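Cobalamin biosynthesis precorrin-6Y methylase (cbiE) (Archaeoglobus fulgidus, PDB 2BB3) probably transfers methyl groups from S-adenosyl-L-methionine to a corrin precursor during adenosylcobalamin biosynthesis, and binds S-adenosyl-L-homocysteine. Local coordinates at residues I44-L57 with I82-T96. Numbering follows the deposited sequence.
Sequences IERAEVIYGSRRAL and IMEEGREREVAVIST. With SAH (S-adenosyl-L-homocysteine), chain C.
Y51, on strand 49-52, lays its ring against I82 of helix 76-88, a worked example of how an α/β sheet receives a helix. CG lies anti to the carbonyl carbon (chi1 -70°), which sends the ring along I82 and the hydroxyl toward E85. CB and CG both meet I82 CD1, CG at 3.7 Å. Over the ring centre stands I82 CG1, a CH-pi contact 3.8 Å from the centroid and 5° off the normal. CD1 touches I82 CG2 and V91 CG1. In one of E85's two conformers, CE1 nears E85 OE1 and Y51 OH donates to it at 2.6 Å, arriving 39° out of the carboxylate plane. There E85 OE2 also forms a salt bridge with R89 NH1, its hydrogen bond weak, while E48 OE1 lies above the guanidinium face, offset toward its rim, a long contact of charges alone. A phenylalanine in place of Y51 would probably leave E85 OE1 without this donor and the carboxylate freer to turn.

In the backbone, Y51 N gives to A92 O at 2.8 Å and Y51 O takes I94 N at 2.8 Å, joining neighbouring parallel strands 49-52 and 91-95. On the other sheet face, I94 CD1 packs against I50 CG2 at 3.6 Å. Past strand 91-95, T96 O accepts from the amino N of S-adenosyl-L-homocysteine at 2.7 Å. The chemistry implies an apolar helix-sheet interface edged by charges, and a backbone carbonyl holding the ligand amino group.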
loop_
_atom_site.group_PDB
_atom_site.type_symbol
_atom_site.label_atom_id
_atom_site.label_comp_id
_atom_site.label_asym_id
_atom_site.label_seq_id
_atom_site.Cartn_x
_atom_site.Cartn_y
_atom_site.Cartn_z
ATOM N N ILE A 44 15.944 7.796 9.503
ATOM C CA ILE A 44 16.133 7.297 10.857
ATOM C C ILE A 44 17.535 7.511 11.430
ATOM O O ILE A 44 17.681 7.929 12.580
ATOM C CB ILE A 44 15.751 5.795 10.951
ATOM C CG1 ILE A 44 14.231 5.633 10.798
ATOM C CG2 ILE A 44 16.171 5.229 12.296
ATOM C CD1 ILE A 44 13.754 4.202 10.687
ATOM N N GLU A 45 18.537 7.260 10.582
ATOM C CA GLU A 45 19.963 7.399 10.887
ATOM C C GLU A 45 20.351 8.831 11.250
ATOM O O GLU A 45 21.293 9.060 12.008
ATOM C CB GLU A 45 20.784 6.944 9.659
ATOM C CG GLU A 45 22.303 6.868 9.844
ATOM C CD GLU A 45 22.989 8.228 9.905
ATOM O OE1 GLU A 45 23.883 8.399 10.762
ATOM O OE2 GLU A 45 22.649 9.114 9.093
ATOM N N ARG A 46 19.602 9.784 10.709
ATOM C CA ARG A 46 19.853 11.211 10.909
ATOM C C ARG A 46 19.079 11.769 12.105
ATOM O O ARG A 46 19.518 12.723 12.743
ATOM C CB ARG A 46 19.445 12.004 9.659
ATOM C CG ARG A 46 20.249 11.697 8.404
ATOM C CD ARG A 46 21.622 12.347 8.445
ATOM N NE ARG A 46 22.490 11.877 7.363
ATOM C CZ ARG A 46 23.080 12.671 6.473
ATOM N NH1 ARG A 46 22.895 13.986 6.524
ATOM N NH2 ARG A 46 23.867 12.154 5.536
ATOM N N ALA A 47 17.925 11.181 12.398
ATOM C CA ALA A 47 17.095 11.654 13.501
ATOM C C ALA A 47 17.869 11.815 14.810
ATOM O O ALA A 47 18.821 11.083 15.061
ATOM C CB ALA A 47 15.906 10.701 13.709
ATOM N N GLU A 48 17.464 12.797 15.621
ATOM C CA GLU A 48 18.080 13.046 16.925
ATOM C C GLU A 48 17.267 12.326 17.995
ATOM O O GLU A 48 17.819 11.840 18.981
ATOM C CB GLU A 48 18.131 14.542 17.237
ATOM C CG GLU A 48 19.235 15.294 16.502
ATOM C CD GLU A 48 19.111 16.808 16.641
ATOM O OE1 GLU A 48 19.151 17.329 17.783
ATOM O OE2 GLU A 48 18.967 17.480 15.597
ATOM N N VAL A 49 15.949 12.284 17.805
ATOM C CA VAL A 49 15.066 11.577 18.722
ATOM C C VAL A 49 14.069 10.762 17.892
ATOM O O VAL A 49 13.559 11.235 16.875
ATOM C CB VAL A 49 14.327 12.560 19.712
ATOM C CG1 VAL A 49 13.527 13.620 18.948
ATOM C CG2 VAL A 49 13.429 11.776 20.662
ATOM N N ILE A 50 13.797 9.535 18.320
ATOM C CA ILE A 50 12.876 8.671 17.596
ATOM C C ILE A 50 11.693 8.249 18.467
ATOM O O ILE A 50 11.872 7.629 19.518
ATOM C CB ILE A 50 13.612 7.390 17.109
ATOM C CG1 ILE A 50 14.802 7.784 16.229
ATOM C CG2 ILE A 50 12.662 6.491 16.330
ATOM C CD1 ILE A 50 15.657 6.609 15.792
ATOM N N TYR A 51 10.485 8.599 18.050
ATOM C CA TYR A 51 9.313 8.177 18.801
ATOM C C TYR A 51 8.604 7.052 18.060
ATOM O O TYR A 51 8.687 6.960 16.836
ATOM C CB TYR A 51 8.323 9.327 18.996
ATOM C CG TYR A 51 8.815 10.389 19.942
ATOM C CD1 TYR A 51 9.550 11.469 19.478
ATOM C CD2 TYR A 51 8.542 10.313 21.307
ATOM C CE1 TYR A 51 9.997 12.449 20.337
ATOM C CE2 TYR A 51 8.990 11.291 22.183
ATOM C CZ TYR A 51 9.716 12.353 21.685
ATOM O OH TYR A 51 10.184 13.323 22.529
ATOM N N GLY A 52 7.906 6.213 18.812
ATOM C CA GLY A 52 7.166 5.117 18.225
ATOM C C GLY A 52 6.767 4.086 19.263
ATOM O O GLY A 52 7.354 4.016 20.341
ATOM N N SER A 53 5.761 3.282 18.941
ATOM C CA SER A 53 5.308 2.208 19.823
ATOM C C SER A 53 6.413 1.166 19.855
ATOM O O SER A 53 7.280 1.148 18.972
ATOM C CB SER A 53 4.073 1.542 19.241
ATOM O OG SER A 53 4.464 0.713 18.157
ATOM N N ARG A 54 6.450 0.294 20.862
ATOM C CA ARG A 54 7.547 -0.680 20.878
ATOM C C ARG A 54 7.561 -1.538 19.615
ATOM O O ARG A 54 8.634 -1.750 19.044
ATOM C CB ARG A 54 7.532 -1.581 22.131
ATOM C CG ARG A 54 8.925 -2.208 22.436
ATOM C CD ARG A 54 8.958 -3.167 23.645
ATOM N NE ARG A 54 10.248 -3.126 24.349
ATOM C CZ ARG A 54 11.384 -3.675 23.915
ATOM N NH1 ARG A 54 11.425 -4.334 22.765
ATOM N NH2 ARG A 54 12.495 -3.540 24.628
ATOM N N ARG A 55 6.406 -2.026 19.152
ATOM C CA ARG A 55 6.435 -2.815 17.921
ATOM C C ARG A 55 7.064 -2.049 16.763
ATOM O O ARG A 55 7.908 -2.582 16.045
ATOM C CB ARG A 55 5.022 -3.246 17.518
ATOM C CG ARG A 55 4.548 -4.557 18.139
ATOM C CD ARG A 55 3.249 -5.049 17.476
ATOM N NE ARG A 55 3.394 -5.204 16.027
ATOM C CZ ARG A 55 4.200 -6.089 15.442
ATOM N NH1 ARG A 55 4.944 -6.914 16.174
ATOM N NH2 ARG A 55 4.267 -6.148 14.118
ATOM N N ALA A 56 6.651 -0.798 16.582
ATOM C CA ALA A 56 7.199 -0.005 15.494
ATOM C C ALA A 56 8.714 0.158 15.661
ATOM O O ALA A 56 9.453 0.043 14.691
ATOM C CB ALA A 56 6.511 1.363 15.417
ATOM N N LEU A 57 9.176 0.414 16.884
ATOM C CA LEU A 57 10.610 0.565 17.121
ATOM C C LEU A 57 11.347 -0.750 16.926
ATOM O O LEU A 57 12.415 -0.785 16.315
ATOM C CB LEU A 57 10.868 1.111 18.531
ATOM C CG LEU A 57 10.213 2.471 18.766
ATOM C CD1 LEU A 57 10.422 2.931 20.212
ATOM C CD2 LEU A 57 10.790 3.486 17.779
ATOM N N ILE A 82 5.396 15.957 20.690
ATOM C CA ILE A 82 6.420 15.486 19.764
ATOM C C ILE A 82 6.643 16.509 18.658
ATOM O O ILE A 82 7.774 16.796 18.268
ATOM C CB ILE A 82 5.990 14.153 19.093
ATOM C CG1 ILE A 82 5.880 13.049 20.142
ATOM C CG2 ILE A 82 6.977 13.779 17.993
ATOM C CD1 ILE A 82 5.430 11.720 19.581
HETATM N N MSE A 83 5.534 17.041 18.158
HETATM C CA MSE A 83 5.526 18.026 17.086
HETATM C C MSE A 83 6.371 19.248 17.435
HETATM O O MSE A 83 7.293 19.597 16.702
HETATM C CB MSE A 83 4.081 18.447 16.805
HETATM C CG MSE A 83 3.780 18.813 15.366
HETATM SE SE MSE A 83 2.158 17.944 14.765
HETATM C CE MSE A 83 2.926 16.223 14.384
ATOM N N GLU A 84 6.069 19.887 18.562
ATOM C CA GLU A 84 6.809 21.080 18.972
ATOM C C GLU A 84 8.281 20.787 19.247
ATOM O O GLU A 84 9.150 21.606 18.942
ATOM C CB GLU A 84 6.158 21.714 20.207
ATOM C CG GLU A 84 6.435 23.213 20.355
ATOM C CD GLU A 84 6.048 24.008 19.109
ATOM O OE1 GLU A 84 4.881 23.911 18.667
ATOM O OE2 GLU A 84 6.918 24.733 18.573
ATOM N N GLU A 85 8.574 19.628 19.828
ATOM C CA GLU A 85 9.964 19.286 20.108
ATOM C C GLU A 85 10.724 19.200 18.794
ATOM O O GLU A 85 11.951 19.289 18.765
ATOM C CB GLU A 85 10.060 17.939 20.829
ATOM C CG GLU A 85 11.364 17.739 21.597
ATOM C CD GLU A 85 11.925 16.337 21.454
ATOM O OE1 GLU A 85 11.130 15.396 21.245
ATOM O OE2 GLU A 85 13.162 16.179 21.563
ATOM N N GLY A 86 9.981 19.038 17.706
ATOM C CA GLY A 86 10.602 18.908 16.403
ATOM C C GLY A 86 11.046 20.243 15.841
ATOM O O GLY A 86 11.533 20.321 14.717
ATOM N N ARG A 87 10.868 21.303 16.618
ATOM C CA ARG A 87 11.286 22.624 16.175
ATOM C C ARG A 87 12.718 22.848 16.637
ATOM O O ARG A 87 13.494 23.531 15.974
ATOM C CB ARG A 87 10.388 23.710 16.774
ATOM C CG ARG A 87 10.794 25.114 16.351
ATOM C CD ARG A 87 10.335 26.173 17.344
ATOM N NE ARG A 87 10.862 27.495 17.008
ATOM C CZ ARG A 87 10.707 28.580 17.761
ATOM N NH1 ARG A 87 10.038 28.507 18.905
ATOM N NH2 ARG A 87 11.220 29.740 17.372
ATOM N N GLU A 88 13.059 22.258 17.778
ATOM C CA GLU A 88 14.392 22.384 18.353
ATOM C C GLU A 88 15.333 21.277 17.893
ATOM O O GLU A 88 16.539 21.493 17.754
ATOM C CB GLU A 88 14.312 22.362 19.881
ATOM C CG GLU A 88 12.987 21.843 20.430
ATOM C CD GLU A 88 13.163 20.933 21.633
ATOM O OE1 GLU A 88 12.215 20.822 22.438
ATOM O OE2 GLU A 88 14.241 20.319 21.766
ATOM N N ARG A 89 14.778 20.092 17.661
ATOM C CA ARG A 89 15.578 18.943 17.238
ATOM C C ARG A 89 14.961 18.148 16.083
ATOM O O ARG A 89 13.788 18.311 15.761
ATOM C CB ARG A 89 15.803 18.025 18.451
ATOM C CG ARG A 89 16.411 18.769 19.631
ATOM C CD ARG A 89 16.189 18.088 20.971
ATOM N NE ARG A 89 17.209 17.088 21.266
ATOM C CZ ARG A 89 17.083 15.790 21.016
ATOM N NH1 ARG A 89 15.967 15.327 20.463
ATOM N NH2 ARG A 89 18.071 14.954 21.322
ATOM N N GLU A 90 15.779 17.304 15.454
ATOM C CA GLU A 90 15.325 16.462 14.353
ATOM C C GLU A 90 14.588 15.259 14.925
ATOM O O GLU A 90 15.176 14.388 15.572
ATOM C CB GLU A 90 16.511 16.018 13.501
ATOM C CG GLU A 90 17.079 17.159 12.681
ATOM C CD GLU A 90 18.530 16.960 12.296
ATOM O OE1 GLU A 90 19.135 17.928 11.782
ATOM O OE2 GLU A 90 19.070 15.849 12.501
ATOM N N VAL A 91 13.287 15.230 14.680
ATOM C CA VAL A 91 12.434 14.183 15.185
ATOM C C VAL A 91 11.916 13.267 14.092
ATOM O O VAL A 91 11.668 13.692 12.962
ATOM C CB VAL A 91 11.223 14.795 15.928
ATOM C CG1 VAL A 91 10.319 13.687 16.449
ATOM C CG2 VAL A 91 11.706 15.694 17.056
ATOM N N ALA A 92 11.779 11.998 14.446
ATOM C CA ALA A 92 11.250 10.993 13.544
ATOM C C ALA A 92 10.245 10.201 14.366
ATOM O O ALA A 92 10.485 9.895 15.535
ATOM C CB ALA A 92 12.347 10.086 13.046
ATOM N N VAL A 93 9.104 9.908 13.766
ATOM C CA VAL A 93 8.090 9.129 14.428
ATOM C C VAL A 93 7.954 7.926 13.526
ATOM O O VAL A 93 7.799 8.069 12.312
ATOM C CB VAL A 93 6.738 9.866 14.499
ATOM C CG1 VAL A 93 5.704 9.001 15.212
ATOM C CG2 VAL A 93 6.897 11.196 15.229
ATOM N N ILE A 94 8.038 6.742 14.118
ATOM C CA ILE A 94 7.917 5.515 13.370
ATOM C C ILE A 94 6.550 4.931 13.657
ATOM O O ILE A 94 6.152 4.800 14.808
ATOM C CB ILE A 94 8.984 4.498 13.784
ATOM C CG1 ILE A 94 10.375 5.093 13.564
ATOM C CG2 ILE A 94 8.823 3.224 12.960
ATOM C CD1 ILE A 94 11.510 4.107 13.882
ATOM N N SER A 95 5.823 4.611 12.595
ATOM C CA SER A 95 4.492 4.033 12.713
ATOM C C SER A 95 4.623 2.592 12.265
ATOM O O SER A 95 5.485 2.288 11.440
ATOM C CB SER A 95 3.531 4.773 11.769
ATOM O OG SER A 95 2.281 4.131 11.705
ATOM N N THR A 96 3.806 1.692 12.806
ATOM C CA THR A 96 3.882 0.307 12.343
ATOM C C THR A 96 3.380 0.272 10.913
ATOM O O THR A 96 2.534 1.084 10.523
ATOM C CB THR A 96 2.999 -0.647 13.142
ATOM O OG1 THR A 96 1.695 -0.080 13.268
ATOM C CG2 THR A 96 3.600 -0.932 14.503
HETATM N N SAH C . -0.083 1.136 9.984
HETATM C CA SAH C . -0.380 -0.240 10.007
HETATM C CB SAH C . -1.761 -0.509 10.601
HETATM C CG SAH C . -2.172 -0.070 11.999
HETATM S SD SAH C . -3.884 -0.125 12.457
HETATM C C SAH C . -0.163 -0.775 8.638
HETATM O O SAH C . -0.180 -1.940 8.653
HETATM O OXT SAH C . -0.034 -0.059 7.682
HETATM C "C5'" SAH C . -3.565 -1.679 13.240
HETATM C "C4'" SAH C . -4.264 -2.868 12.607
HETATM O "O4'" SAH C . -3.626 -3.369 11.498
HETATM C "C3'" SAH C . -4.576 -4.025 13.507
HETATM O "O3'" SAH C . -5.688 -3.855 14.280
HETATM C "C2'" SAH C . -4.733 -5.107 12.501
HETATM O "O2'" SAH C . -6.012 -5.213 12.048
HETATM C "C1'" SAH C . -3.856 -4.698 11.373
HETATM N N9 SAH C . -2.574 -5.356 11.456
HETATM C C8 SAH C . -1.455 -4.773 11.759
HETATM N N7 SAH C . -0.464 -5.591 11.701
HETATM C C5 SAH C . -0.929 -6.728 11.352
HETATM C C6 SAH C . -0.323 -7.920 11.135
HETATM N N6 SAH C . 0.936 -8.115 11.288
HETATM N N1 SAH C . -1.070 -8.937 10.756
HETATM C C2 SAH C . -2.389 -8.785 10.603
HETATM N N3 SAH C . -2.950 -7.616 10.811
HETATM C C4 SAH C . -2.247 -6.599 11.191
HETATM O O HOH W 1 4.054 4.029 16.382
#